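Long-range contact in putative beta-glucosidase (Bifidobacterium adolescentis, PDB 5WAB), which belongs to glycoside hydrolase family 3 and probably cleaves terminal sugar residues from beta-glucosides and related glycosides: residues V307-A312 with G477-D482. Numbering follows the deposited sequence.
Sequences VAHQAA and GPALAD
H309 reaches across from helix 301-313 to P478, A479 and D482 on one flank of helix 476-484. Its CB leaves the helix at an angle to the neighbour, but with CG anti to the backbone N (chi1 -173°) the ring is carried toward helix 476-484. ND1 comes first, beside A479, whose CB lies at the ring edge, 3.8 Å from ND1. CE1 goes deeper and sits 3.4 Å from the backbone N of A479. At the far end NE2 comes within 3.0 Å of OD2 of D482, a carboxylate turned 41° from the ring plane. The main polar partner of D482 is R369, which forms a salt bridge with OD1. CB of P478 lies over one face of the imidazole, toward the rim, 4.0 Å from the ring centroid in a CH-pi contact; ring closure fixes this CB in place, and its aliphatic C-H bonds suit an aromatic face.

Helix 301-313, which leads into strand 317-321 of the six-stranded mixed sheet, here packs on helix 476-484, which follows strand 465-468 of the same sheet; residues 477-482 lie in the family 3 C-terminal domain. The short segments cross at -47° with 8.6 Å between axes, in keeping with the small residues where they meet: CB of A312 is 3.6 Å from CB of A479, and longer side chains would probably need more room. Replacing H309, an alanine would probably leave P478 without its aromatic partner and open a gap between the helices beside D482. T365 of helix 362-368 also touches P478.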
# COMPACT_ATOMS: atom_id res chain seq x y z
N VAL A 307 -7.17 17.59 -6.13
CA VAL A 307 -6.62 16.25 -6.31
C VAL A 307 -6.88 15.42 -5.05
O VAL A 307 -7.28 14.26 -5.14
CB VAL A 307 -5.12 16.33 -6.66
CG1 VAL A 307 -4.50 14.95 -6.72
CG2 VAL A 307 -4.95 17.05 -8.00
N ALA A 308 -6.69 16.03 -3.88
CA ALA A 308 -7.01 15.35 -2.62
C ALA A 308 -8.50 15.07 -2.50
O ALA A 308 -8.89 14.06 -1.91
CB ALA A 308 -6.52 16.19 -1.44
N HIS A 309 -9.34 15.96 -3.04
CA HIS A 309 -10.78 15.72 -3.03
C HIS A 309 -11.12 14.48 -3.85
O HIS A 309 -11.86 13.61 -3.39
CB HIS A 309 -11.50 16.95 -3.57
CG HIS A 309 -13.00 16.89 -3.46
ND1 HIS A 309 -13.65 15.87 -2.79
CD2 HIS A 309 -13.96 17.71 -3.92
CE1 HIS A 309 -14.95 16.07 -2.86
NE2 HIS A 309 -15.17 17.18 -3.54
N GLN A 310 -10.58 14.38 -5.07
CA GLN A 310 -10.84 13.21 -5.89
C GLN A 310 -10.19 11.96 -5.31
O GLN A 310 -10.78 10.88 -5.31
CB GLN A 310 -10.37 13.45 -7.33
CG GLN A 310 -10.67 12.27 -8.26
CD GLN A 310 -12.16 11.96 -8.39
OE1 GLN A 310 -13.01 12.84 -8.25
NE2 GLN A 310 -12.48 10.69 -8.63
N ALA A 311 -8.96 12.10 -4.80
CA ALA A 311 -8.31 10.96 -4.15
C ALA A 311 -9.10 10.50 -2.93
O ALA A 311 -9.13 9.30 -2.62
CB ALA A 311 -6.88 11.33 -3.75
N ALA A 312 -9.72 11.43 -2.20
CA ALA A 312 -10.51 11.06 -1.04
C ALA A 312 -11.78 10.32 -1.45
O ALA A 312 -12.19 9.36 -0.78
CB ALA A 312 -10.84 12.28 -0.19
N GLY A 477 -14.07 15.67 4.21
CA GLY A 477 -15.36 16.29 4.41
C GLY A 477 -16.18 16.40 3.14
O GLY A 477 -17.25 15.79 3.01
N PRO A 478 -15.69 17.19 2.17
CA PRO A 478 -16.42 17.30 0.90
C PRO A 478 -16.61 15.97 0.19
O PRO A 478 -17.66 15.74 -0.42
CB PRO A 478 -15.55 18.26 0.08
CG PRO A 478 -14.80 19.05 1.10
CD PRO A 478 -14.54 18.10 2.23
N ALA A 479 -15.62 15.08 0.27
CA ALA A 479 -15.73 13.80 -0.42
C ALA A 479 -16.85 12.95 0.16
O ALA A 479 -17.58 12.28 -0.58
CB ALA A 479 -14.40 13.05 -0.34
N LEU A 480 -16.99 12.96 1.49
CA LEU A 480 -18.07 12.21 2.13
C LEU A 480 -19.43 12.74 1.71
O LEU A 480 -20.36 11.96 1.46
CB LEU A 480 -17.90 12.26 3.65
CG LEU A 480 -16.76 11.43 4.24
CD1 LEU A 480 -16.54 11.80 5.71
CD2 LEU A 480 -17.02 9.94 4.08
N ALA A 481 -19.57 14.06 1.62
CA ALA A 481 -20.84 14.64 1.21
C ALA A 481 -21.20 14.23 -0.21
O ALA A 481 -22.36 13.91 -0.50
CB ALA A 481 -20.78 16.17 1.32
N ASP A 482 -20.22 14.21 -1.11
CA ASP A 482 -20.47 13.86 -2.50
C ASP A 482 -20.91 12.40 -2.65
O ASP A 482 -21.77 12.09 -3.48
CB ASP A 482 -19.23 14.13 -3.34
CG ASP A 482 -18.94 15.61 -3.50
OD1 ASP A 482 -19.77 16.43 -3.04
OD2 ASP A 482 -17.89 15.95 -4.09